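Local coordinates for cellulose-binding protein (Saccharophagus degradans, PDB 2X32), which binds a long-chain polyisoprenoid, octaprenyl diphosphate, within its YceI-like domain and is implicated in plant cell wall breakdown, at residues 52-57 and 72-77. Residues are numbered along the deposited sequence; the frame is centred on the assembly and turned at random.
Sequences DLNSVN and FETATY
Leu53 sets its CD2 methyl over the centre of one face of the Phe72 ring, a CH-pi contact with the carbon 4.3 Å from the ring centroid and only 7° off the normal. The two side chains cross at about a right angle. Leu53 CD1, the other branch, reaches the backbone Tyr77 O at 3.5 Å. Val56 approaches the same ring differently: its CG2, anti to the backbone N, comes in at the edge and sits 4.1 Å from Phe72 CE2. Nearer the surface the contact turns polar. Thr74 OG1 donates to Asn54 OD1 at 2.7 Å, the donor tilted 27° from the carbonyl plane, while Asn54 ND2 donates a hydrogen to a water that donates in turn to Thr74 O, so both ends of the amide are held. Thr74 CG2 meanwhile packs 3.8 Å from Leu53 CB. A valine at Thr74 would probably leave Asn54 OD1 without its hydroxyl donor and the amide freer to turn. The Leu53 side chain also touches the bound polyprenyl diphosphate, so the Leu53 end of the contact borders the lipid pocket, where the turn between strands 46-52 and 56-57 meets the loop linking helix 61-72 to strand 79-85.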
loop_
_atom_site.group_PDB
_atom_site.type_symbol
_atom_site.label_atom_id
_atom_site.label_comp_id
_atom_site.label_asym_id
_atom_site.label_seq_id
_atom_site.Cartn_x
_atom_site.Cartn_y
_atom_site.Cartn_z
ATOM N N ASP A 52 0.497 5.649 6.383
ATOM C CA ASP A 52 1.316 6.439 7.277
ATOM C C ASP A 52 2.744 5.912 7.303
ATOM O O ASP A 52 3.031 4.858 7.863
ATOM C CB ASP A 52 0.693 6.393 8.664
ATOM C CG ASP A 52 1.527 7.060 9.744
ATOM O OD1 ASP A 52 2.576 7.662 9.423
ATOM O OD2 ASP A 52 1.122 6.919 10.947
ATOM N N LEU A 53 3.646 6.635 6.631
ATOM C CA LEU A 53 4.973 6.082 6.420
ATOM C C LEU A 53 5.782 6.093 7.723
ATOM O O LEU A 53 6.723 5.284 7.901
ATOM C CB LEU A 53 5.697 6.871 5.325
ATOM C CG LEU A 53 5.050 6.781 3.960
ATOM C CD1 LEU A 53 5.758 7.702 2.991
ATOM C CD2 LEU A 53 5.068 5.317 3.424
ATOM N N ASN A 54 5.375 6.907 8.698
ATOM C CA ASN A 54 5.943 6.794 10.045
ATOM C C ASN A 54 5.572 5.550 10.838
ATOM O O ASN A 54 6.232 5.232 11.830
ATOM C CB ASN A 54 5.595 8.027 10.900
ATOM C CG ASN A 54 6.404 9.234 10.500
ATOM O OD1 ASN A 54 7.644 9.158 10.448
ATOM N ND2 ASN A 54 5.721 10.331 10.209
ATOM N N SER A 55 4.569 4.785 10.335
ATOM C CA SER A 55 4.138 3.543 10.995
ATOM C C SER A 55 4.826 2.311 10.457
ATOM O O SER A 55 4.418 1.221 10.783
ATOM C CB SER A 55 2.616 3.412 10.906
ATOM O OG SER A 55 2.216 2.970 9.635
ATOM N N VAL A 56 5.874 2.488 9.672
ATOM C CA VAL A 56 6.682 1.356 9.181
ATOM C C VAL A 56 7.148 0.548 10.369
ATOM O O VAL A 56 7.594 1.025 11.399
ATOM C CB VAL A 56 7.864 1.810 8.274
ATOM C CG1 VAL A 56 8.912 2.612 9.073
ATOM C CG2 VAL A 56 8.464 0.628 7.418
ATOM N N ASN A 57 7.029 -0.756 10.191
ATOM C CA ASN A 57 7.346 -1.717 11.253
ATOM C C ASN A 57 8.088 -2.870 10.615
ATOM O O ASN A 57 7.503 -3.714 9.943
ATOM C CB ASN A 57 6.047 -2.155 11.946
ATOM C CG ASN A 57 6.304 -3.010 13.135
ATOM O OD1 ASN A 57 7.378 -3.652 13.217
ATOM N ND2 ASN A 57 5.352 -3.084 14.053
ATOM N N PHE A 72 12.084 6.772 3.247
ATOM C CA PHE A 72 10.890 7.480 2.990
ATOM C C PHE A 72 11.047 8.974 3.192
ATOM O O PHE A 72 10.311 9.774 2.604
ATOM C CB PHE A 72 9.762 6.951 3.850
ATOM C CG PHE A 72 9.472 5.496 3.588
ATOM C CD1 PHE A 72 9.232 5.062 2.274
ATOM C CD2 PHE A 72 9.389 4.583 4.591
ATOM C CE1 PHE A 72 8.989 3.755 2.017
ATOM C CE2 PHE A 72 9.156 3.254 4.332
ATOM C CZ PHE A 72 8.952 2.827 3.086
ATOM N N GLU A 73 11.989 9.364 4.053
ATOM C CA GLU A 73 12.244 10.803 4.384
ATOM C C GLU A 73 10.981 11.441 4.916
ATOM O O GLU A 73 10.484 12.413 4.375
ATOM C CB GLU A 73 12.788 11.551 3.161
ATOM C CG GLU A 73 14.064 10.982 2.671
ATOM C CD GLU A 73 14.655 11.857 1.591
ATOM O OE1 GLU A 73 14.257 11.749 0.437
ATOM O OE2 GLU A 73 15.540 12.693 1.897
ATOM N N THR A 74 10.459 10.847 6.005
ATOM C CA THR A 74 9.147 11.203 6.529
ATOM C C THR A 74 8.991 12.633 7.075
ATOM O O THR A 74 7.843 13.105 7.178
ATOM C CB THR A 74 8.653 10.199 7.574
ATOM O OG1 THR A 74 9.468 10.250 8.731
ATOM C CG2 THR A 74 8.585 8.764 6.991
ATOM N N ALA A 75 10.081 13.318 7.388
ATOM C CA ALA A 75 9.946 14.749 7.780
ATOM C C ALA A 75 9.385 15.550 6.600
ATOM O O ALA A 75 8.724 16.590 6.788
ATOM C CB ALA A 75 11.228 15.322 8.302
ATOM N N THR A 76 9.638 15.078 5.368
ATOM C CA THR A 76 9.102 15.703 4.159
ATOM C C THR A 76 7.870 15.031 3.639
ATOM O O THR A 76 6.876 15.673 3.224
ATOM C CB THR A 76 10.202 15.717 3.078
ATOM O OG1 THR A 76 11.322 16.475 3.594
ATOM C CG2 THR A 76 9.726 16.375 1.782
ATOM N N TYR A 77 7.900 13.695 3.753
ATOM C CA TYR A 77 6.862 12.834 3.193
ATOM C C TYR A 77 6.265 11.921 4.277
ATOM O O TYR A 77 6.716 10.774 4.479
ATOM C CB TYR A 77 7.415 11.968 2.074
ATOM C CG TYR A 77 8.115 12.712 0.971
ATOM C CD1 TYR A 77 7.425 13.524 0.104
ATOM C CD2 TYR A 77 9.466 12.654 0.866
ATOM C CE1 TYR A 77 8.055 14.217 -0.874
ATOM C CE2 TYR A 77 10.116 13.348 -0.135
ATOM C CZ TYR A 77 9.376 14.161 -0.981
ATOM O OH TYR A 77 10.034 14.866 -1.978
HETATM O O HOH W 1 6.918 12.946 9.718
#